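Local atomic coordinates of DNA endonuclease I-CeuI (Chlamydomonas eugametos, PDB entry 2EX5), a protein that cuts DNA at a long, degenerate recognition site as a homodimeric, magnesium-dependent LAGLIDADG homing endonuclease, so that its group I intron can be inserted there. Residues C[7-10]-C[11-14]; C[35-39]-C[40-44]; C[53-56]-C[57-60]; C[98-101]-C[102-106]; C[124-127]-C[128-131]. The protein carries 1 engineered substitution. All coordinates share one frame; numbering follows the deposited sequence.

Interaction 1 (C[7-10]-C[11-14])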
# COMPACT_ATOMS: atom_id res chain seq x y z
N LYS C 7 -16.66 5.99 12.01
CA LYS C 7 -16.60 4.59 12.29
C LYS C 7 -17.54 3.91 11.28
O LYS C 7 -18.47 4.53 10.85
CB LYS C 7 -17.00 4.28 13.73
CG LYS C 7 -16.00 4.71 14.77
CD LYS C 7 -16.09 3.85 16.03
CE LYS C 7 -17.22 4.26 16.96
NZ LYS C 7 -17.93 3.05 17.50
N LEU C 8 -17.22 2.69 10.83
CA LEU C 8 -18.13 1.86 10.06
C LEU C 8 -19.38 1.59 10.94
O LEU C 8 -19.25 1.21 12.10
CB LEU C 8 -17.39 0.54 9.75
CG LEU C 8 -17.76 -0.58 8.78
CD1 LEU C 8 -18.49 -1.54 9.55
CD2 LEU C 8 -18.55 -0.16 7.56
N PRO C 9 -20.58 1.81 10.42
CA PRO C 9 -21.69 1.82 11.41
C PRO C 9 -22.01 0.42 11.93
O PRO C 9 -21.72 -0.57 11.27
CB PRO C 9 -22.84 2.43 10.63
CG PRO C 9 -22.54 1.96 9.19
CD PRO C 9 -21.05 2.03 9.05
N GLN C 10 -22.61 0.37 13.11
CA GLN C 10 -22.71 -0.87 13.88
C GLN C 10 -23.65 -1.86 13.26
O GLN C 10 -23.52 -3.06 13.51
CB GLN C 10 -23.06 -0.56 15.34
CG GLN C 10 -21.94 -0.96 16.38
CD GLN C 10 -22.18 -2.38 16.98
OE1 GLN C 10 -23.33 -2.76 17.27
NE2 GLN C 10 -21.11 -3.17 17.15
N ASP C 11 -24.54 -1.38 12.41
CA ASP C 11 -25.43 -2.28 11.67
C ASP C 11 -24.66 -3.12 10.65
O ASP C 11 -25.00 -4.30 10.40
CB ASP C 11 -26.57 -1.49 10.97
CG ASP C 11 -26.24 -1.10 9.51
OD1 ASP C 11 -25.56 -0.07 9.31
OD2 ASP C 11 -26.66 -1.80 8.56
N LYS C 12 -23.64 -2.48 10.04
CA LYS C 12 -22.73 -3.15 9.09
C LYS C 12 -21.81 -4.12 9.81
O LYS C 12 -21.67 -5.24 9.37
CB LYS C 12 -21.92 -2.12 8.29
CG LYS C 12 -22.75 -1.23 7.44
CD LYS C 12 -22.68 -1.58 5.99
CE LYS C 12 -23.70 -0.77 5.20
NZ LYS C 12 -23.32 0.65 5.16
N LEU C 13 -21.23 -3.70 10.93
CA LEU C 13 -20.42 -4.60 11.74
C LEU C 13 -21.16 -5.88 12.09
O LEU C 13 -20.62 -6.97 11.94
CB LEU C 13 -19.95 -3.91 13.01
CG LEU C 13 -18.76 -2.95 12.95
CD1 LEU C 13 -18.28 -2.73 14.34
CD2 LEU C 13 -17.66 -3.63 12.13
N GLU C 14 -22.42 -5.74 12.54
CA GLU C 14 -23.25 -6.89 12.96
C GLU C 14 -23.61 -7.79 11.84
O GLU C 14 -23.51 -9.01 11.94
CB GLU C 14 -24.54 -6.40 13.64
CG GLU C 14 -24.65 -7.10 15.05
CD GLU C 14 -23.54 -6.62 15.93
OE1 GLU C 14 -23.28 -5.38 15.88
OE2 GLU C 14 -22.92 -7.46 16.61
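The carbonyl of Pro-9 receives the backbone N-H of Leu-13 in its own plane, Leu-13 N to Pro-9 O 3.2 Å with an N-H...O angle of 164°, and one residue on Glu-14 N bonds to Gln-10 O in turn, tilted from that carbonyl's plane; the bond from Lys-12 N to Pro-9 O is weak. Across this first turn Leu-8 and Leu-13 meet branch to branch, Leu-8 CD1 lying 3.4 Å from Leu-13 CD2, tighter than ordinary van der Waals spacing. Leu-8 reaches inward because its CG stands opposite the backbone N (chi1 -168°). The same CD1 comes to 3.7 Å from Lys-12 CB, the two side chains crossing almost at a right angle. The Pro-9 ring leans on the aliphatic start of that lysine, CG to CG 3.6 Å. With an alanine in place of Leu-13, the CD1 methyl of Leu-8 would probably lose its closest partner on the helix, leaving a gap between the entering chain and the first turn. Leu-8 also rests on Val-91 and Ala-117, and its backbone bonds to Asn-116. With Pro-9 as the N-cap, the leucine pair flanks the helix start from N' to N4, the pattern of a hydrophobic staple opening helix 10-26.

Interaction 2 (C[35-39]-C[40-44])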
# COMPACT_ATOMS: atom_id res chain seq x y z
N ASP C 35 -23.30 -12.35 -0.18
CA ASP C 35 -23.60 -11.53 1.01
C ASP C 35 -22.69 -10.29 1.15
O ASP C 35 -23.13 -9.20 1.50
CB ASP C 35 -23.45 -12.42 2.27
CG ASP C 35 -24.56 -13.47 2.41
OD1 ASP C 35 -25.66 -13.39 1.75
OD2 ASP C 35 -24.30 -14.39 3.22
N LEU C 36 -21.41 -10.47 0.85
CA LEU C 36 -20.47 -9.32 0.93
C LEU C 36 -20.77 -8.37 -0.18
O LEU C 36 -20.79 -7.15 0.04
CB LEU C 36 -18.98 -9.78 0.87
CG LEU C 36 -18.60 -10.61 2.12
CD1 LEU C 36 -17.44 -11.54 1.71
CD2 LEU C 36 -18.29 -9.78 3.38
N ARG C 37 -21.00 -8.90 -1.39
CA ARG C 37 -21.37 -8.01 -2.48
C ARG C 37 -22.52 -7.16 -2.06
O ARG C 37 -22.52 -5.96 -2.25
CB ARG C 37 -21.71 -8.74 -3.76
CG ARG C 37 -20.49 -8.86 -4.62
CD ARG C 37 -20.73 -9.25 -6.11
NE ARG C 37 -21.93 -10.05 -6.37
CZ ARG C 37 -22.03 -11.39 -6.28
NH1 ARG C 37 -21.02 -12.18 -5.86
NH2 ARG C 37 -23.19 -11.94 -6.58
N LYS C 38 -23.55 -7.77 -1.49
CA LYS C 38 -24.75 -6.97 -1.18
C LYS C 38 -24.54 -6.06 0.07
O LYS C 38 -24.90 -4.86 0.01
CB LYS C 38 -26.01 -7.87 -1.05
CG LYS C 38 -27.37 -7.12 -0.66
CD LYS C 38 -28.44 -8.15 -0.32
CE LYS C 38 -29.84 -7.60 -0.64
NZ LYS C 38 -30.84 -8.52 -0.01
N LEU C 39 -23.99 -6.60 1.17
CA LEU C 39 -23.60 -5.73 2.34
C LEU C 39 -22.82 -4.42 1.97
O LEU C 39 -23.13 -3.33 2.45
CB LEU C 39 -22.76 -6.54 3.36
CG LEU C 39 -22.41 -5.74 4.64
CD1 LEU C 39 -23.59 -5.15 5.42
CD2 LEU C 39 -21.65 -6.68 5.56
N PHE C 40 -21.84 -4.56 1.07
CA PHE C 40 -21.03 -3.40 0.64
C PHE C 40 -21.38 -2.78 -0.74
O PHE C 40 -20.73 -1.82 -1.18
CB PHE C 40 -19.52 -3.75 0.78
CG PHE C 40 -19.08 -4.09 2.23
CD1 PHE C 40 -19.18 -3.15 3.22
CD2 PHE C 40 -18.56 -5.33 2.54
CE1 PHE C 40 -18.80 -3.44 4.50
CE2 PHE C 40 -18.18 -5.64 3.81
CZ PHE C 40 -18.32 -4.68 4.80
N GLN C 41 -22.39 -3.31 -1.43
CA GLN C 41 -22.77 -2.77 -2.77
C GLN C 41 -21.58 -2.67 -3.74
O GLN C 41 -21.22 -1.59 -4.22
CB GLN C 41 -23.43 -1.38 -2.67
CG GLN C 41 -24.44 -1.14 -1.57
CD GLN C 41 -24.55 0.39 -1.20
OE1 GLN C 41 -24.44 1.28 -2.09
NE2 GLN C 41 -24.81 0.68 0.12
N ILE C 42 -21.03 -3.84 -4.06
CA ILE C 42 -19.77 -4.02 -4.72
C ILE C 42 -20.11 -4.52 -6.10
O ILE C 42 -20.84 -5.46 -6.19
CB ILE C 42 -18.93 -5.13 -3.98
CG1 ILE C 42 -18.40 -4.60 -2.66
CG2 ILE C 42 -17.82 -5.65 -4.82
CD1 ILE C 42 -17.73 -5.65 -1.84
N ASP C 43 -19.56 -3.91 -7.16
CA ASP C 43 -19.74 -4.45 -8.51
C ASP C 43 -19.03 -5.82 -8.78
O ASP C 43 -17.78 -5.90 -8.82
CB ASP C 43 -19.40 -3.39 -9.56
CG ASP C 43 -20.40 -2.22 -9.59
OD1 ASP C 43 -20.68 -1.60 -8.54
OD2 ASP C 43 -20.91 -1.91 -10.67
N GLU C 44 -19.87 -6.86 -8.96
CA GLU C 44 -19.47 -8.26 -9.19
C GLU C 44 -18.47 -8.42 -10.32
O GLU C 44 -18.56 -7.69 -11.31
CB GLU C 44 -20.73 -9.13 -9.46
CG GLU C 44 -21.38 -9.09 -10.89
CD GLU C 44 -21.54 -7.67 -11.46
OE1 GLU C 44 -22.18 -6.79 -10.80
OE2 GLU C 44 -21.01 -7.44 -12.59
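Leu-39 sets its branch point over the centre of the Phe-40 ring: CG stands 4.1 Å from the ring centroid and only 4° off the normal, a CH-pi contact, with CD2 reaching toward CZ on the same face. Although the two residues are sequence neighbours, their side chains run side by side in the same direction. The leucine places CG opposite its backbone N (chi1 -176°), whereas the phenylalanine turns its ring to the side of its own N, a combination consistent with the leucine lying over the ring. Leu-36, a turn earlier, lies alongside as well and brings CD2 to 4.2 Å from Phe-40 CE2.

Past the helix the chain doubles back. Gln-41 adopts a positive phi (52°), and two bonds close a Schellman motif: Ile-42 N to Arg-37 O, 3.2 Å and directed at a lone pair in the carbonyl plane, and a weak one from Gln-41 N to Lys-38 O. The turn carries Ile-42 across the stem of Arg-37 at about a right angle, Ile-42 CB to Arg-37 CG 4.1 Å. Farther out, Glu-44 CB touches Arg-37 CD at 3.4 Å, with guanidinium and carboxylate planes steeply inclined and their charged atoms apart; the arginine instead gives NH1 to Tyr-98 OH.

Helix 29-40 thus ends between two others. Leu-39 faces Glu-15 and Ile-19 of helix 10-26, while Leu-36 meets Leu-101, and Phe-40 and Ile-42 meet Val-94, Leu-101 and Val-94 both being on helix 94-104.

Interaction 3 (C[53-56]-C[57-60])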
# COMPACT_ATOMS: atom_id res chain seq x y z
N LEU C 53 -2.98 -9.08 -12.19
CA LEU C 53 -1.76 -8.31 -12.19
C LEU C 53 -1.95 -7.08 -11.33
O LEU C 53 -1.02 -6.64 -10.75
CB LEU C 53 -1.32 -7.89 -13.63
CG LEU C 53 -0.30 -8.57 -14.57
CD1 LEU C 53 0.33 -9.80 -14.09
CD2 LEU C 53 -0.77 -8.79 -16.10
N PHE C 54 -3.13 -6.46 -11.37
CA PHE C 54 -3.52 -5.31 -10.56
C PHE C 54 -3.54 -5.78 -9.06
O PHE C 54 -3.01 -5.11 -8.21
CB PHE C 54 -4.89 -4.73 -10.99
CG PHE C 54 -5.41 -3.55 -10.09
CD1 PHE C 54 -5.14 -2.23 -10.44
CD2 PHE C 54 -6.09 -3.79 -8.91
CE1 PHE C 54 -5.60 -1.13 -9.65
CE2 PHE C 54 -6.51 -2.75 -8.13
CZ PHE C 54 -6.28 -1.43 -8.50
N LEU C 55 -4.08 -6.96 -8.76
CA LEU C 55 -4.08 -7.38 -7.42
C LEU C 55 -2.62 -7.64 -6.97
O LEU C 55 -2.31 -7.37 -5.83
CB LEU C 55 -4.93 -8.60 -7.26
CG LEU C 55 -4.99 -9.41 -5.95
CD1 LEU C 55 -5.62 -8.48 -4.82
CD2 LEU C 55 -5.77 -10.71 -6.12
N ALA C 56 -1.74 -8.17 -7.84
CA ALA C 56 -0.34 -8.39 -7.51
C ALA C 56 0.29 -7.11 -7.00
O ALA C 56 0.89 -7.13 -5.93
CB ALA C 56 0.48 -8.99 -8.65
N GLY C 57 0.08 -6.00 -7.66
CA GLY C 57 0.66 -4.70 -7.25
C GLY C 57 0.05 -4.27 -5.94
O GLY C 57 0.71 -3.74 -5.02
N PHE C 58 -1.22 -4.54 -5.79
CA PHE C 58 -1.90 -4.11 -4.55
C PHE C 58 -1.30 -4.84 -3.30
O PHE C 58 -1.19 -4.26 -2.25
CB PHE C 58 -3.34 -4.49 -4.71
CG PHE C 58 -4.18 -4.11 -3.58
CD1 PHE C 58 -4.53 -2.80 -3.41
CD2 PHE C 58 -4.64 -5.05 -2.69
CE1 PHE C 58 -5.33 -2.46 -2.40
CE2 PHE C 58 -5.40 -4.68 -1.63
CZ PHE C 58 -5.72 -3.39 -1.50
N LEU C 59 -1.04 -6.14 -3.46
CA LEU C 59 -0.58 -6.99 -2.42
C LEU C 59 0.88 -6.69 -2.04
O LEU C 59 1.25 -6.85 -0.85
CB LEU C 59 -0.66 -8.45 -2.88
CG LEU C 59 -1.99 -9.20 -3.10
CD1 LEU C 59 -1.61 -10.72 -3.25
CD2 LEU C 59 -2.94 -8.92 -1.95
N GLU C 60 1.68 -6.33 -3.04
CA GLU C 60 3.03 -5.80 -2.80
C GLU C 60 2.95 -4.61 -1.85
O GLU C 60 3.78 -4.46 -1.02
CB GLU C 60 3.75 -5.46 -4.10
CG GLU C 60 5.06 -4.75 -4.02
CD GLU C 60 6.21 -5.69 -3.81
OE1 GLU C 60 7.36 -5.13 -3.70
OE2 GLU C 60 5.96 -6.94 -3.70
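Leu-55 CD1 approaches the Phe-58 ring obliquely, 4.2 Å from Phe-58 CD2, and beyond this turn the ring also touches Val-87 and Arg-89 of strand 79-90 and Val-96 of helix 94-104. Phe-54, one turn earlier, has its ring against that of Phe-144 of the second subunit, the planes inclined by about 35°. The third flat group, the carboxylate of Glu-60, is buried, and both its oxygens are bonded: OE2 to Ser-145 OG and OE1 to Ser-146 N, with a long, weak ion pair to Arg-89 of the second subunit.

Leu-55 joins the apolar contacts of this side. Its CG lies opposite the backbone N (chi1 172°), which sends CD1 forward along the helix to 4.0 Å from Leu-59 CD2 as well as to the ring. Leu-59 N is bonded to Leu-55 O at 3.0 Å, nearly straight along that carbonyl, and Glu-60 N to Ala-56 O at 3.1 Å; the bond from Gly-57 N to Leu-53 O is weak. Ala-56 carries its small CB against Phe-54 of the second subunit.

The helix carries the LAGLIDADG motif, here beginning at Leu-55, and leads into Gly-61 and Glu-62, which bind a magnesium ion. Chemically, Leu-55, Phe-58 and Leu-59 pack within their own subunit, while Phe-54, Ala-56 and Glu-60 also meet the partner, and one buried acid pays for its burial with serine bonds.

Interaction 4 (C[98-101]-C[102-106])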
# COMPACT_ATOMS: atom_id res chain seq x y z
N TYR C 98 -12.44 -7.80 -2.00
CA TYR C 98 -13.40 -8.71 -2.68
C TYR C 98 -12.74 -9.39 -3.89
O TYR C 98 -12.75 -10.61 -4.05
CB TYR C 98 -14.69 -7.95 -3.04
CG TYR C 98 -15.70 -8.86 -3.66
CD1 TYR C 98 -16.56 -9.59 -2.87
CD2 TYR C 98 -15.77 -9.04 -5.04
CE1 TYR C 98 -17.46 -10.52 -3.42
CE2 TYR C 98 -16.69 -9.93 -5.60
CZ TYR C 98 -17.53 -10.64 -4.76
OH TYR C 98 -18.39 -11.55 -5.27
N LEU C 99 -12.04 -8.60 -4.67
CA LEU C 99 -11.21 -9.19 -5.74
C LEU C 99 -10.26 -10.26 -5.21
O LEU C 99 -10.27 -11.39 -5.73
CB LEU C 99 -10.44 -8.11 -6.49
CG LEU C 99 -10.02 -8.06 -7.94
CD1 LEU C 99 -8.60 -7.45 -8.02
CD2 LEU C 99 -10.20 -9.43 -8.79
N ALA C 100 -9.42 -9.98 -4.16
CA ALA C 100 -8.58 -11.08 -3.59
C ALA C 100 -9.35 -12.37 -3.23
O ALA C 100 -8.92 -13.48 -3.57
CB ALA C 100 -7.84 -10.58 -2.34
N LEU C 101 -10.45 -12.21 -2.50
CA LEU C 101 -11.37 -13.33 -2.11
C LEU C 101 -11.77 -14.13 -3.34
O LEU C 101 -11.64 -15.38 -3.45
CB LEU C 101 -12.59 -12.67 -1.47
CG LEU C 101 -13.20 -13.09 -0.14
CD1 LEU C 101 -12.16 -13.45 0.98
CD2 LEU C 101 -14.22 -12.08 0.33
N GLU C 102 -12.19 -13.36 -4.34
CA GLU C 102 -12.61 -13.91 -5.62
C GLU C 102 -11.44 -14.65 -6.30
O GLU C 102 -11.64 -15.78 -6.72
CB GLU C 102 -13.31 -12.83 -6.46
CG GLU C 102 -13.96 -13.35 -7.67
CD GLU C 102 -15.41 -13.70 -7.50
OE1 GLU C 102 -15.73 -14.90 -7.54
OE2 GLU C 102 -16.22 -12.82 -7.33
N VAL C 103 -10.22 -14.09 -6.31
CA VAL C 103 -9.08 -14.85 -6.85
C VAL C 103 -8.54 -15.98 -6.00
O VAL C 103 -8.10 -17.00 -6.57
CB VAL C 103 -7.88 -14.01 -7.53
CG1 VAL C 103 -7.93 -12.61 -7.23
CG2 VAL C 103 -6.53 -14.65 -7.34
N PHE C 104 -8.50 -15.84 -4.66
CA PHE C 104 -8.05 -17.02 -3.96
C PHE C 104 -9.13 -18.07 -3.78
O PHE C 104 -8.79 -19.16 -3.42
CB PHE C 104 -7.35 -16.70 -2.58
CG PHE C 104 -6.23 -15.70 -2.67
CD1 PHE C 104 -6.40 -14.42 -2.14
CD2 PHE C 104 -5.02 -16.00 -3.27
CE1 PHE C 104 -5.36 -13.47 -2.19
CE2 PHE C 104 -3.94 -15.03 -3.32
CZ PHE C 104 -4.15 -13.78 -2.72
N LYS C 105 -10.40 -17.74 -3.93
CA LYS C 105 -11.49 -18.74 -3.61
C LYS C 105 -11.63 -19.18 -2.14
O LYS C 105 -12.25 -20.21 -1.87
CB LYS C 105 -11.44 -19.97 -4.56
CG LYS C 105 -11.89 -19.68 -6.01
CD LYS C 105 -12.95 -18.58 -6.02
CE LYS C 105 -13.56 -18.27 -7.48
NZ LYS C 105 -14.56 -17.08 -7.43
N THR C 106 -11.06 -18.39 -1.20
CA THR C 106 -11.00 -18.72 0.23
C THR C 106 -10.53 -17.39 0.93
O THR C 106 -10.18 -16.42 0.24
CB THR C 106 -10.12 -19.95 0.55
OG1 THR C 106 -10.47 -20.49 1.85
CG2 THR C 106 -8.59 -19.62 0.46
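Phe-104 folds back on Ala-100 at the end of helix 94-104, a central helix of the alpha-beta-beta-alpha-beta-beta-alpha LAGLIDADG core, and its CE1 touches Ala-100 CB at 3.8 Å. The ring swings back because CG sits beside its own backbone N (chi1 -53°). One residue earlier, Leu-99 CD2 meets Val-103 CG1 at 4.2 Å. Facing helix 29-40, Tyr-98 and Glu-102 run alongside each other, ring and carboxylate planes 79° apart, with Glu-102 OE2 3.4 Å from Tyr-98 CE2. The second oxygen of this carboxylate is engaged in a salt bridge, Glu-102 OE1 to Lys-105 NZ 2.5 Å, while Tyr-98 OH bonds to Arg-37.

In the next shell, Phe-136 meets the Phe-104 ring edge-to-face and Phe-85 meets it with inclined planes, while Leu-55 of helix 49-62 backs Leu-99, Ala-100 and Val-103. Were Phe-104 an alanine, the rings of Phe-85 and Phe-136 would probably lose their shared aromatic neighbour and a gap would open beside the Ala-100 methyl.

The backbone bonds run straight along the carbonyls until Lys-105, whose positive phi (65°) ends the helix. The chain continues past Leu-101, whose CD1 lies 3.6 Å from Thr-106 O.

Interaction 5 (C[124-127]-C[128-131]). With nucleotides of chain A.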
# COMPACT_ATOMS: atom_id res chain seq x y z
N ASP C 124 -5.11 -18.27 6.87
CA ASP C 124 -4.20 -19.01 7.79
C ASP C 124 -4.17 -20.53 7.58
O ASP C 124 -3.25 -21.21 8.04
CB ASP C 124 -4.58 -18.70 9.25
CG ASP C 124 -6.00 -19.13 9.62
OD1 ASP C 124 -6.35 -20.31 9.58
OD2 ASP C 124 -6.76 -18.25 10.07
N ASN C 125 -5.15 -21.08 6.85
CA ASN C 125 -5.18 -22.50 6.58
C ASN C 125 -3.97 -22.82 5.75
O ASN C 125 -3.71 -22.20 4.74
CB ASN C 125 -6.46 -22.91 5.85
CG ASN C 125 -6.42 -24.38 5.43
OD1 ASN C 125 -6.89 -25.22 6.12
ND2 ASN C 125 -5.82 -24.68 4.30
N ARG C 126 -3.17 -23.78 6.20
CA ARG C 126 -1.88 -23.99 5.59
C ARG C 126 -2.00 -24.57 4.20
O ARG C 126 -1.13 -24.26 3.39
CB ARG C 126 -0.95 -24.81 6.49
CG ARG C 126 -0.26 -23.89 7.57
CD ARG C 126 0.19 -24.63 8.76
NE ARG C 126 0.70 -25.93 8.34
CZ ARG C 126 1.05 -26.89 9.17
NH1 ARG C 126 1.41 -28.09 8.72
NH2 ARG C 126 1.02 -26.64 10.47
N GLN C 127 -3.07 -25.33 3.87
CA GLN C 127 -3.20 -25.88 2.49
C GLN C 127 -3.51 -24.74 1.57
O GLN C 127 -2.90 -24.62 0.52
CB GLN C 127 -4.40 -26.83 2.23
CG GLN C 127 -4.78 -27.98 3.09
CD GLN C 127 -6.04 -28.72 2.44
OE1 GLN C 127 -6.01 -29.94 2.25
NE2 GLN C 127 -7.14 -27.94 2.08
N SER C 128 -4.49 -23.93 1.91
CA SER C 128 -4.77 -22.68 1.15
C SER C 128 -3.52 -21.81 0.86
O SER C 128 -3.39 -21.22 -0.17
CB SER C 128 -5.73 -21.82 1.93
OG SER C 128 -6.86 -22.52 2.31
N LEU C 129 -2.69 -21.63 1.86
CA LEU C 129 -1.51 -20.79 1.80
C LEU C 129 -0.56 -21.39 0.76
O LEU C 129 -0.03 -20.73 -0.13
CB LEU C 129 -0.91 -20.78 3.26
CG LEU C 129 -0.89 -19.57 4.20
CD1 LEU C 129 -1.72 -18.32 3.82
CD2 LEU C 129 -0.74 -19.86 5.66
N GLU C 130 -0.35 -22.69 0.86
CA GLU C 130 0.35 -23.45 -0.17
C GLU C 130 -0.23 -23.62 -1.57
O GLU C 130 0.51 -23.65 -2.58
CB GLU C 130 0.38 -24.84 0.38
CG GLU C 130 1.68 -25.21 0.73
CD GLU C 130 1.65 -26.64 1.14
OE1 GLU C 130 1.38 -26.87 2.37
OE2 GLU C 130 1.88 -27.46 0.20
N GLU C 131 -1.53 -23.82 -1.64
CA GLU C 131 -2.17 -24.18 -2.96
C GLU C 131 -2.66 -22.94 -3.66
O GLU C 131 -2.77 -22.85 -4.91
CB GLU C 131 -3.30 -25.21 -2.72
CG GLU C 131 -2.76 -26.47 -2.03
CD GLU C 131 -3.80 -27.56 -1.81
OE1 GLU C 131 -5.03 -27.31 -1.84
OE2 GLU C 131 -3.34 -28.70 -1.58
P DA A 5 -4.35 -25.58 9.55
OP1 DA A 5 -4.09 -26.84 8.79
OP2 DA A 5 -3.46 -24.42 9.33
O5' DA A 5 -5.90 -25.20 9.46
C5' DA A 5 -6.74 -26.17 10.04
C4' DA A 5 -8.04 -25.56 10.48
O4' DA A 5 -7.87 -25.32 11.89
C3' DA A 5 -8.56 -24.25 9.88
O3' DA A 5 -9.98 -24.26 9.78
C2' DA A 5 -8.17 -23.18 10.94
C1' DA A 5 -8.25 -23.98 12.23
N9 DA A 5 -7.32 -23.63 13.31
C8 DA A 5 -5.94 -23.73 13.30
N7 DA A 5 -5.43 -23.46 14.49
C5 DA A 5 -6.49 -23.19 15.32
C6 DA A 5 -6.56 -22.76 16.69
N6 DA A 5 -5.47 -22.57 17.48
N1 DA A 5 -7.79 -22.60 17.16
C2 DA A 5 -8.87 -22.74 16.35
N3 DA A 5 -8.95 -23.10 15.06
C4 DA A 5 -7.70 -23.31 14.60
P DT A 4 -0.13 -29.41 12.95
OP1 DT A 4 0.22 -30.17 11.75
OP2 DT A 4 0.78 -28.47 13.63
O5' DT A 4 -1.37 -28.49 12.57
C5' DT A 4 -2.53 -29.09 12.02
C4' DT A 4 -3.64 -28.08 12.11
O4' DT A 4 -4.24 -28.11 13.44
C3' DT A 4 -3.20 -26.65 11.82
O3' DT A 4 -4.18 -25.88 11.13
C2' DT A 4 -3.23 -26.08 13.23
C1' DT A 4 -4.48 -26.78 13.74
N1 DT A 4 -4.62 -26.56 15.17
C2 DT A 4 -5.91 -26.38 15.70
O2 DT A 4 -6.96 -26.39 15.12
N3 DT A 4 -5.99 -26.12 17.02
C4 DT A 4 -4.93 -26.04 17.87
O4 DT A 4 -5.18 -25.86 19.06
C5 DT A 4 -3.59 -26.23 17.30
C7 DT A 4 -2.41 -26.40 18.27
C6 DT A 4 -3.48 -26.48 15.97
P DA A 6 -10.93 -23.00 9.41
OP1 DA A 6 -12.20 -23.65 8.99
OP2 DA A 6 -10.11 -22.20 8.45
O5' DA A 6 -11.45 -22.07 10.56
C5' DA A 6 -12.22 -22.51 11.62
C4' DA A 6 -11.95 -21.38 12.59
O4' DA A 6 -10.54 -21.38 13.00
C3' DA A 6 -12.17 -19.97 12.03
O3' DA A 6 -13.29 -19.37 12.71
C2' DA A 6 -10.86 -19.22 12.35
C1' DA A 6 -10.36 -20.02 13.56
N9 DA A 6 -8.93 -19.87 13.97
C8 DA A 6 -7.85 -20.09 13.06
N7 DA A 6 -6.62 -19.95 13.56
C5 DA A 6 -6.95 -19.70 14.95
C6 DA A 6 -6.07 -19.51 16.05
N6 DA A 6 -4.74 -19.55 15.91
N1 DA A 6 -6.64 -19.27 17.24
C2 DA A 6 -8.00 -19.23 17.35
N3 DA A 6 -8.94 -19.41 16.40
C4 DA A 6 -8.33 -19.63 15.20
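Leu-129 and Asn-125 begin the backbone bonding of helix 126-141: Leu-129 N reaches Asn-125 O at 3.1 Å, in the plane of the carbonyl. Glu-130 N follows onto Arg-126 O, almost straight at 172°, and Glu-131 N onto Gln-127 O at 2.7 Å. Asn-125 holds the N-cap position, its side chain swung alongside Ser-128.

Apolar packing is carried by Leu-129, whose CD2 turns back over the carbonyls of the entering chain, 3.7 Å from Asp-124 O. It also packs on Pro-83 and Phe-85 of strand 79-90 and on Phe-156 and Leu-160 of helix 147-164. Next to it, Ser-128 touches Ile-123 and Thr-106.

Contacts with DNA come from the first residues. Arg-126 N gives a hydrogen bond to OP2 of DA5 of chain A, 3.2 Å long, and the arginine's CB, CG and CD all lie near that same oxygen. Bent at chi3 (38°), the chain then carries the guanidinium past this phosphate to the next one, where OP2 of DT4 of chain A lies at the edge of its plane, 3.7 Å from Arg-126 NH2. Asp-124 OD2 comes to 3.7 Å from C8 of DA6 of chain A, and the side chain also packs on a cytosine base.

Chemically, a helix start, whose amides would be expected to carry partial positive charge, meets one phosphate through its backbone while its arginine approaches another, so the contacts of Arg-126 described here are with the phosphate backbone.

Overall arrangement
Along the chain the five contacts come in series, and each bridges neighbouring turns rather than distant parts. Interactions 1 and 2 lie on the peripheral helices 10-26 and 29-40, with centres about 15 Å apart, and touch through Lys-12 CD and Leu-39 CD1. Interaction 2 hands over to interaction 4 through the pair Arg-37 and Tyr-98. Interactions 3 and 4, centres about 13 Å apart, join helices 49-62 and 94-104 through Leu-55, beside the antiparallel sheet. Interaction 5, its centre about 14 Å from that of interaction 4, meets it at Thr-106 and Ser-128. The outer helices are thereby linked stepwise through the core helix 94-104 to the dimer-forming motif helix and the DNA-contacting helix start.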